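Local coordinates for BF1531-like N-terminal domain-containing protein (PDB 3SLR), which is of unknown function but, in this N-terminal part, binds magnesium through a phosphatase-like domain and may hydrolyse ester bonds, at residues Ser94-Asn97 against Ser98-Asn102; Thr152-Asn155 against Tyr156-Asn160; Leu252-Gly255 against Lys256-Thr259. One frame throughout, in Å; residues are numbered along the deposited sequence.

Overall arrangement
Each of the three contacts is a local one, between side chains and backbone three to five residues apart in one continuous run of chain. Interactions 1 and 2 both belong to the N-terminal domain of the FkbH family: the first lies at the surface, at the start of the short helix 98-101, the second along helix 147-164. Their centres are about 19 Å apart and their nearest atoms about 5 Å apart, without touching. Interaction 3 lies in the magnesium-binding phosphatase-like domain, its centre about 35 Å from that of interaction 2 and about 49 Å from that of interaction 1. It alone approaches the metal site: the side chain of Phe258 is about 9 Å from a bound magnesium ion and about 7 Å from the side chain of Asp336.

Interaction 1: residues Ser94-Asn97 against Ser98-Asn102; sequences SLVN and SDLQN
Val96 lays its side chain against two residues of the turn that follows it, Leu100 and Gln101. Its CG2 is 3.7 Å from Leu100 CB, and the side chains of the two residues meet at roughly a right angle. The other branch, Val96 CG1, comes to 4.0 Å from Leu100 CD2, so both methyls of the valine are used against the leucine. CG2 is wedged between the backbone N and the carbonyl carbon of its own residue (CG1 at chi1 -61°), which turns it inward to the aliphatic stem of Gln101 as well; there Val96 CG2 lies 3.7 Å from Gln101 CG. Valine and glutamine run past each other in opposite directions, alongside rather than end on.

Next to this apolar patch the backbone closes the first turn. Gln101 N donates to Asn97 O at 3.0 Å in the carbonyl plane, with an N-H...O angle of 155°, and Leu100 N adds a weak second bond to the same oxygen at 3.1 Å. Asn102 N also bonds to Ser98 O at 2.9 Å. Asn97 holds the N-cap position, yet its side chain makes no capping bond.

Farther out, the amide of Gln101 is positioned by the preceding helix 86-94: its NE2 is hydrogen-bonded to His93 O, so this side chain ties the new turn back across the connecting loop. Gln101 also touches Ser145, as does Asn102. Val96 and Gln101 occupy the two positions, one before the N-cap and four after it, that a hydrophobic staple joins; the likeness is partial, since only the aliphatic stem of the polar glutamine takes part, at the N-terminal end of helix 98-101 in the FkbH N-terminal domain.

Interaction 2: residues Thr152-Asn155 against Tyr156-Asn160; sequences TKLN and YELMN
Leu154 and Leu158 touch one turn apart through different first torsions. In Leu154 CG stands opposite the backbone N (chi1 178°), while in Leu158 it is swung to the side of the backbone N (chi1 -84°) and so leans back over the preceding turn. This brings Leu158 CG to 3.3 Å from Leu154 O and to 4.2 Å from Leu154 CD1, the two chains crossing obliquely. Leu158 CD1 is also approached by the amide of Asn155, whose OD1 is 4.0 Å away.

Beneath these side chains the backbone repeats i to i+4 bonds: Glu157 N reaches Lys153 O at 2.9 Å and Leu158 N reaches Leu154 O at 2.9 Å, whereas the bond from Met159 N to Asn155 O is weak. Residue 159 is selenomethionine.

All of this lies on helix 147-164, which links the neighbouring parallel strands 122-126 and 168-171 in a beta-alpha-beta crossover of the five-stranded sheet, within a domain assigned to the SGNH hydrolase clan. Its buried side presents Leu154 to Ala105 and Leu109 of helix 104-118 and, with Leu158, to Tyr128 beyond the strand. Asn155 is held there by a hydrogen bond from ND2 to Tyr128 O.

Toward the outer side the polar groups link along the helix. The bent chain of Glu157 receives Asn160 ND2 on OE1 at 3.1 Å, nearly straight at 168°, the donor coming from above the carboxylate plane. The same ND2 lies 3.4 Å above the plane of the Tyr156 ring, offset toward its rim. Lys153, fully extended, instead makes a salt bridge with Asp106 on helix 104-118, its NZ 6.8 Å from Glu157 OE2.

Interaction 3: residues Leu252-Gly255 against Lys256-Thr259; sequences LGIG and KAFT
Ile254 meets Ala257 and Phe258 branch by branch. From its CB the two branches part: CG2 comes to 4.1 Å from Phe258 CE2, and CG1 lies slightly nearer, 3.9 Å from the same ring carbon. With CG1 set opposite the backbone N (chi1 -156°), the chain then turns its last methyl the other way, CD1 lying 3.9 Å from Ala257 CB. The isoleucine thus straddles the first turn, both branches against the corner of the phenylalanine and the tip on the alanine methyl. Gly255 adds its CA at the edge of the Phe258 ring, near its plane, while Ile254 O comes to 3.4 Å from Phe258 CD2.

That same Ile254 O takes two backbone bonds, from Phe258 N at 3.3 Å and a weak one from Ala257 N. Thr259 N binds Gly255 O at 3.0 Å and Lys256 N binds Gly253 O at 3.0 Å, so the loop carbonyl of Gly253 takes part in the opening turn of the helix. Two residues before Gly255, Gly253 has phi 112° and psi 176°, where a CB would run into Leu252 O.

Around this turn Ile254 also touches Gln247 and Asp359, and Phe258 packs on Pro360, so the start of the helix is flanked by the loop before it and by a loop near the end of this construct. Thr259 touches Val248 and makes a weak hydrogen bond from Gly249 N to its OG1. The Phe258 side chain is about 8 Å from that of Asp228. The arrangement is the N-terminal turn of helix 255-270, between parallel strands 224-227 and 274-280 of a domain in which two magnesium ligands, Asp228 and Asp230, fit the DxDx(T/V) pattern, consistent with a haloacid dehalogenase-type phosphatase.

Interaction 1: residues Ser94-Asn97 against Ser98-Asn102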
ATOM      1  N   SER A  94      17.176  24.418  -6.256  1.00 14.52           N
ATOM      2  CA  SER A  94      17.903  25.453  -5.514  1.00 16.20           C
ATOM      3  C   SER A  94      18.986  26.141  -6.350  1.00 19.03           C
ATOM      4  O   SER A  94      19.356  27.278  -6.067  1.00 19.39           O
ATOM      5  CB  SER A  94      18.560  24.852  -4.270  1.00 15.58           C
ATOM      6  OG  SER A  94      19.733  24.134  -4.636  1.00 16.80           O
ATOM      7  N   LEU A  95      19.480  25.452  -7.376  1.00 18.41           N
ATOM      8  CA  LEU A  95      20.619  25.944  -8.161  1.00 21.88           C
ATOM      9  C   LEU A  95      20.245  26.823  -9.359  1.00 26.36           C
ATOM     10  O   LEU A  95      21.122  27.374 -10.025  1.00 27.32           O
ATOM     11  CB  LEU A  95      21.477  24.766  -8.635  1.00 20.98           C
ATOM     12  CG  LEU A  95      22.116  23.957  -7.497  1.00 20.92           C
ATOM     13  CD1 LEU A  95      22.758  22.666  -7.997  1.00 22.45           C
ATOM     14  CD2 LEU A  95      23.126  24.806  -6.745  1.00 22.30           C
ATOM     15  N   VAL A  96      18.955  26.963  -9.639  1.00 24.14           N
ATOM     16  CA  VAL A  96      18.533  27.731 -10.810  1.00 25.95           C
ATOM     17  C   VAL A  96      17.750  28.989 -10.432  1.00 25.13           C
ATOM     18  O   VAL A  96      17.238  29.106  -9.318  1.00 25.18           O
ATOM     19  CB  VAL A  96      17.748  26.852 -11.806  1.00 23.91           C
ATOM     20  CG1 VAL A  96      18.628  25.710 -12.301  1.00 26.93           C
ATOM     21  CG2 VAL A  96      16.467  26.309 -11.165  1.00 19.36           C
ATOM     22  N   ASN A  97      17.687  29.951 -11.348  1.00 28.53           N
ATOM     23  CA  ASN A  97      16.927  31.171 -11.092  1.00 30.75           C
ATOM     24  C   ASN A  97      15.422  30.947 -11.245  1.00 27.51           C
ATOM     25  O   ASN A  97      14.979  29.851 -11.610  1.00 27.16           O
ATOM     26  CB  ASN A  97      17.404  32.325 -11.983  1.00 37.57           C
ATOM     27  CG  ASN A  97      17.555  31.917 -13.437  1.00 42.61           C
ATOM     28  OD1 ASN A  97      17.175  30.810 -13.823  1.00 45.35           O
ATOM     29  ND2 ASN A  97      18.116  32.809 -14.251  1.00 49.27           N
ATOM     30  N   SER A  98      14.643  31.985 -10.957  1.00 30.24           N
ATOM     31  CA  SER A  98      13.188  31.864 -10.924  1.00 31.73           C
ATOM     32  C   SER A  98      12.574  31.395 -12.248  1.00 29.78           C
ATOM     33  O   SER A  98      11.598  30.644 -12.249  1.00 26.85           O
ATOM     34  CB  SER A  98      12.543  33.177 -10.459  1.00 33.49           C
ATOM     35  OG  SER A  98      12.858  34.238 -11.343  1.00 37.41           O
ATOM     36  N   ASP A  99      13.136  31.822 -13.374  1.00 32.93           N
ATOM     37  CA  ASP A  99      12.598  31.387 -14.659  1.00 31.86           C
ATOM     38  C   ASP A  99      12.605  29.863 -14.798  1.00 32.26           C
ATOM     39  O   ASP A  99      11.620  29.271 -15.239  1.00 28.90           O
ATOM     40  CB  ASP A  99      13.295  32.078 -15.845  1.00 36.03           C
ATOM     41  CG  ASP A  99      14.819  31.979 -15.789  1.00 43.85           C
ATOM     42  OD1 ASP A  99      15.347  31.015 -15.194  1.00 41.90           O
ATOM     43  OD2 ASP A  99      15.493  32.869 -16.359  1.00 48.03           O
ATOM     44  N   LEU A 100      13.702  29.224 -14.400  1.00 27.66           N
ATOM     45  CA  LEU A 100      13.792  27.776 -14.488  1.00 25.30           C
ATOM     46  C   LEU A 100      13.040  27.076 -13.358  1.00 23.96           C
ATOM     47  O   LEU A 100      12.542  25.967 -13.542  1.00 24.67           O
ATOM     48  CB  LEU A 100      15.250  27.310 -14.538  1.00 29.95           C
ATOM     49  CG  LEU A 100      15.858  27.218 -15.940  1.00 36.39           C
ATOM     50  CD1 LEU A 100      15.580  28.479 -16.735  1.00 38.23           C
ATOM     51  CD2 LEU A 100      17.356  26.956 -15.860  1.00 35.64           C
ATOM     52  N   GLN A 101      12.959  27.721 -12.196  1.00 24.51           N
ATOM     53  CA  GLN A 101      12.211  27.153 -11.077  1.00 23.78           C
ATOM     54  C   GLN A 101      10.737  27.050 -11.434  1.00 21.53           C
ATOM     55  O   GLN A 101      10.064  26.092 -11.060  1.00 20.50           O
ATOM     56  CB  GLN A 101      12.394  27.988  -9.802  1.00 21.28           C
ATOM     57  CG  GLN A 101      13.819  27.956  -9.242  1.00 21.90           C
ATOM     58  CD  GLN A 101      14.006  28.869  -8.046  1.00 20.60           C
ATOM     59  OE1 GLN A 101      13.428  29.959  -7.976  1.00 21.66           O
ATOM     60  NE2 GLN A 101      14.830  28.435  -7.097  1.00 19.11           N
ATOM     61  N   ASN A 102      10.240  28.043 -12.165  1.00 22.74           N
ATOM     62  CA  ASN A 102       8.849  28.052 -12.610  1.00 25.46           C
ATOM     63  C   ASN A 102       8.539  26.881 -13.532  1.00 22.70           C
ATOM     64  O   ASN A 102       7.375  26.553 -13.770  1.00 22.42           O
ATOM     65  CB  ASN A 102       8.528  29.369 -13.327  1.00 29.29           C
ATOM     66  CG  ASN A 102       7.924  30.398 -12.406  1.00 31.60           C
ATOM     67  OD1 ASN A 102       6.971  30.112 -11.684  1.00 35.52           O
ATOM     68  ND2 ASN A 102       8.481  31.608 -12.418  1.00 34.77           N
TER

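Interaction 2: residues Thr152-Asn155 against Tyr156-Asn160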
ATOM      1  N   THR A 152       3.800  20.413  -5.277  1.00 13.84           N
ATOM      2  CA  THR A 152       2.365  20.181  -5.193  1.00 14.74           C
ATOM      3  C   THR A 152       1.746  20.052  -6.587  1.00 14.08           C
ATOM      4  O   THR A 152       0.938  19.156  -6.844  1.00 16.74           O
ATOM      5  CB  THR A 152       1.693  21.312  -4.400  1.00 17.06           C
ATOM      6  OG1 THR A 152       2.321  21.412  -3.116  1.00 20.85           O
ATOM      7  CG2 THR A 152       0.185  21.046  -4.219  1.00 16.10           C
ATOM      8  N   LYS A 153       2.146  20.939  -7.487  1.00 14.86           N
ATOM      9  CA  LYS A 153       1.757  20.845  -8.894  1.00 17.10           C
ATOM     10  C   LYS A 153       2.226  19.517  -9.498  1.00 17.47           C
ATOM     11  O   LYS A 153       1.454  18.800 -10.148  1.00 16.82           O
ATOM     12  CB  LYS A 153       2.353  22.024  -9.685  1.00 17.93           C
ATOM     13  CG  LYS A 153       2.192  21.915 -11.203  1.00 21.83           C
ATOM     14  CD  LYS A 153       2.759  23.157 -11.903  1.00 22.72           C
ATOM     15  CE  LYS A 153       2.832  22.971 -13.419  1.00 23.01           C
ATOM     16  NZ  LYS A 153       3.346  24.202 -14.104  1.00 22.49           N
ATOM     17  N   LEU A 154       3.502  19.197  -9.295  1.00 15.24           N
ATOM     18  CA  LEU A 154       4.071  17.957  -9.827  1.00 15.72           C
ATOM     19  C   LEU A 154       3.287  16.712  -9.388  1.00 16.81           C
ATOM     20  O   LEU A 154       2.953  15.869 -10.212  1.00 14.54           O
ATOM     21  CB  LEU A 154       5.544  17.838  -9.432  1.00 12.88           C
ATOM     22  CG  LEU A 154       6.334  16.586  -9.833  1.00 14.16           C
ATOM     23  CD1 LEU A 154       6.299  16.363 -11.339  1.00 17.88           C
ATOM     24  CD2 LEU A 154       7.768  16.716  -9.346  1.00 15.22           C
ATOM     25  N   ASN A 155       2.997  16.588  -8.095  1.00 14.84           N
ATOM     26  CA  ASN A 155       2.324  15.380  -7.609  1.00 16.64           C
ATOM     27  C   ASN A 155       0.913  15.262  -8.160  1.00 17.66           C
ATOM     28  O   ASN A 155       0.430  14.157  -8.451  1.00 15.58           O
ATOM     29  CB  ASN A 155       2.309  15.326  -6.080  1.00 17.62           C
ATOM     30  CG  ASN A 155       3.594  14.782  -5.516  1.00 14.72           C
ATOM     31  OD1 ASN A 155       4.157  13.832  -6.056  1.00 14.96           O
ATOM     32  ND2 ASN A 155       4.089  15.395  -4.443  1.00 15.42           N
ATOM     33  N   TYR A 156       0.251  16.403  -8.309  1.00 14.78           N
ATOM     34  CA  TYR A 156      -1.090  16.429  -8.886  1.00 16.69           C
ATOM     35  C   TYR A 156      -1.066  15.969 -10.341  1.00 17.71           C
ATOM     36  O   TYR A 156      -1.818  15.078 -10.731  1.00 14.75           O
ATOM     37  CB  TYR A 156      -1.714  17.824  -8.765  1.00 15.13           C
ATOM     38  CG  TYR A 156      -3.029  17.975  -9.512  1.00 18.59           C
ATOM     39  CD1 TYR A 156      -4.151  17.236  -9.151  1.00 21.81           C
ATOM     40  CD2 TYR A 156      -3.138  18.859 -10.581  1.00 22.78           C
ATOM     41  CE1 TYR A 156      -5.352  17.370  -9.842  1.00 21.50           C
ATOM     42  CE2 TYR A 156      -4.323  19.002 -11.274  1.00 27.33           C
ATOM     43  CZ  TYR A 156      -5.424  18.256 -10.902  1.00 27.35           C
ATOM     44  OH  TYR A 156      -6.590  18.412 -11.603  1.00 32.50           O
ATOM     45  N   GLU A 157      -0.187  16.563 -11.140  1.00 18.07           N
ATOM     46  CA  GLU A 157      -0.114  16.203 -12.556  1.00 16.95           C
ATOM     47  C   GLU A 157       0.379  14.773 -12.782  1.00 16.10           C
ATOM     48  O   GLU A 157      -0.006  14.133 -13.752  1.00 15.56           O
ATOM     49  CB  GLU A 157       0.756  17.199 -13.330  1.00 14.77           C
ATOM     50  CG  GLU A 157       0.180  18.611 -13.371  1.00 21.03           C
ATOM     51  CD  GLU A 157      -1.198  18.691 -14.026  1.00 27.22           C
ATOM     52  OE1 GLU A 157      -1.644  17.704 -14.660  1.00 26.90           O
ATOM     53  OE2 GLU A 157      -1.840  19.755 -13.904  1.00 28.24           O
ATOM     54  N   LEU A 158       1.230  14.270 -11.889  1.00 14.44           N
ATOM     55  CA  LEU A 158       1.646  12.876 -11.967  1.00 16.44           C
ATOM     56  C   LEU A 158       0.442  11.959 -11.881  1.00 16.37           C
ATOM     57  O   LEU A 158       0.375  10.940 -12.564  1.00 16.07           O
ATOM     58  CB  LEU A 158       2.628  12.524 -10.847  1.00 16.73           C
ATOM     59  CG  LEU A 158       4.098  12.846 -11.069  1.00 22.34           C
ATOM     60  CD1 LEU A 158       4.854  12.577  -9.771  1.00 21.79           C
ATOM     61  CD2 LEU A 158       4.658  12.011 -12.226  1.00 16.66           C
HETATM   62  N   MSE A 159      -0.517  12.307 -11.034  1.00 13.62           N
HETATM   63  CA  MSE A 159      -1.708  11.470 -10.944  1.00 14.28           C
HETATM   64  C   MSE A 159      -2.507  11.496 -12.249  1.00 15.47           C
HETATM   65  O   MSE A 159      -3.036  10.466 -12.693  1.00 17.33           O
HETATM   66  CB  MSE A 159      -2.560  11.878  -9.747  1.00 14.08           C
HETATM   67  CG  MSE A 159      -1.819  11.669  -8.447  1.00 13.22           C
HETATM   68 SE   MSE A 159      -3.012  11.795  -6.894  1.00 31.00          SE
HETATM   69  CE  MSE A 159      -1.634  11.665  -5.489  1.00 19.55           C
ATOM     70  N   ASN A 160      -2.581  12.668 -12.870  1.00 15.61           N
ATOM     71  CA  ASN A 160      -3.225  12.787 -14.170  1.00 17.13           C
ATOM     72  C   ASN A 160      -2.493  11.980 -15.243  1.00 18.21           C
ATOM     73  O   ASN A 160      -3.127  11.360 -16.094  1.00 19.04           O
ATOM     74  CB  ASN A 160      -3.389  14.255 -14.570  1.00 18.25           C
ATOM     75  CG  ASN A 160      -4.338  15.005 -13.644  1.00 21.64           C
ATOM     76  OD1 ASN A 160      -5.242  14.408 -13.057  1.00 24.94           O
ATOM     77  ND2 ASN A 160      -4.131  16.315 -13.503  1.00 22.24           N
TER

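Interaction 3: residues Leu252-Gly255 against Lys256-Thr259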
ATOM      1  N   LEU A 252     -18.387  10.931  22.413  1.00 22.79           N
ATOM      2  CA  LEU A 252     -17.045  10.595  22.857  1.00 21.42           C
ATOM      3  C   LEU A 252     -16.918   9.120  23.185  1.00 22.69           C
ATOM      4  O   LEU A 252     -17.880   8.484  23.617  1.00 24.80           O
ATOM      5  CB  LEU A 252     -16.658  11.438  24.072  1.00 23.55           C
ATOM      6  CG  LEU A 252     -16.738  12.949  23.865  1.00 24.10           C
ATOM      7  CD1 LEU A 252     -16.362  13.660  25.158  1.00 25.39           C
ATOM      8  CD2 LEU A 252     -15.847  13.392  22.702  1.00 25.66           C
ATOM      9  N   GLY A 253     -15.731   8.567  22.954  1.00 18.97           N
ATOM     10  CA  GLY A 253     -15.466   7.207  23.374  1.00 20.15           C
ATOM     11  C   GLY A 253     -15.291   6.243  22.223  1.00 20.41           C
ATOM     12  O   GLY A 253     -15.495   6.602  21.068  1.00 18.42           O
ATOM     13  N   ILE A 254     -14.955   5.002  22.555  1.00 19.59           N
ATOM     14  CA  ILE A 254     -14.520   4.023  21.558  1.00 20.39           C
ATOM     15  C   ILE A 254     -15.522   3.725  20.428  1.00 21.32           C
ATOM     16  O   ILE A 254     -15.122   3.307  19.341  1.00 17.45           O
ATOM     17  CB  ILE A 254     -14.062   2.715  22.231  1.00 22.88           C
ATOM     18  CG1 ILE A 254     -13.087   1.967  21.325  1.00 22.19           C
ATOM     19  CG2 ILE A 254     -15.255   1.852  22.611  1.00 23.72           C
ATOM     20  CD1 ILE A 254     -11.795   2.726  21.053  1.00 25.11           C
ATOM     21  N   GLY A 255     -16.809   3.949  20.672  1.00 17.83           N
ATOM     22  CA  GLY A 255     -17.829   3.753  19.655  1.00 17.86           C
ATOM     23  C   GLY A 255     -17.549   4.531  18.384  1.00 18.46           C
ATOM     24  O   GLY A 255     -17.860   4.090  17.267  1.00 16.13           O
ATOM     25  N   LYS A 256     -16.956   5.705  18.547  1.00 17.29           N
ATOM     26  CA  LYS A 256     -16.592   6.520  17.395  1.00 18.41           C
ATOM     27  C   LYS A 256     -15.520   5.844  16.532  1.00 15.81           C
ATOM     28  O   LYS A 256     -15.532   5.961  15.300  1.00 18.13           O
ATOM     29  CB  LYS A 256     -16.138   7.915  17.840  1.00 17.14           C
ATOM     30  CG  LYS A 256     -15.693   8.782  16.682  1.00 21.57           C
ATOM     31  CD  LYS A 256     -15.327  10.187  17.113  1.00 29.22           C
ATOM     32  CE  LYS A 256     -14.133  10.205  18.046  1.00 24.32           C
ATOM     33  NZ  LYS A 256     -13.934  11.562  18.618  1.00 27.51           N
ATOM     34  N   ALA A 257     -14.583   5.147  17.166  1.00 15.60           N
ATOM     35  CA  ALA A 257     -13.563   4.413  16.413  1.00 15.25           C
ATOM     36  C   ALA A 257     -14.183   3.300  15.572  1.00 17.51           C
ATOM     37  O   ALA A 257     -13.734   3.038  14.445  1.00 16.02           O
ATOM     38  CB  ALA A 257     -12.484   3.845  17.342  1.00 16.89           C
ATOM     39  N   PHE A 258     -15.202   2.639  16.116  1.00 15.47           N
ATOM     40  CA  PHE A 258     -15.865   1.571  15.378  1.00 14.78           C
ATOM     41  C   PHE A 258     -16.644   2.148  14.199  1.00 14.83           C
ATOM     42  O   PHE A 258     -16.689   1.547  13.128  1.00 15.81           O
ATOM     43  CB  PHE A 258     -16.755   0.715  16.296  1.00 14.83           C
ATOM     44  CG  PHE A 258     -15.973  -0.194  17.216  1.00 16.38           C
ATOM     45  CD1 PHE A 258     -15.358  -1.347  16.722  1.00 15.69           C
ATOM     46  CD2 PHE A 258     -15.875   0.081  18.567  1.00 15.48           C
ATOM     47  CE1 PHE A 258     -14.634  -2.178  17.566  1.00 16.27           C
ATOM     48  CE2 PHE A 258     -15.151  -0.743  19.413  1.00 14.59           C
ATOM     49  CZ  PHE A 258     -14.534  -1.879  18.909  1.00 15.66           C
ATOM     50  N   THR A 259     -17.226   3.330  14.385  1.00 15.10           N
ATOM     51  CA  THR A 259     -17.921   4.024  13.301  1.00 12.93           C
ATOM     52  C   THR A 259     -16.962   4.316  12.143  1.00 14.75           C
ATOM     53  O   THR A 259     -17.281   4.053  10.978  1.00 14.04           O
ATOM     54  CB  THR A 259     -18.541   5.363  13.791  1.00 16.35           C
ATOM     55  OG1 THR A 259     -19.696   5.079  14.578  1.00 19.20           O
ATOM     56  CG2 THR A 259     -18.963   6.236  12.613  1.00 17.49           C
TER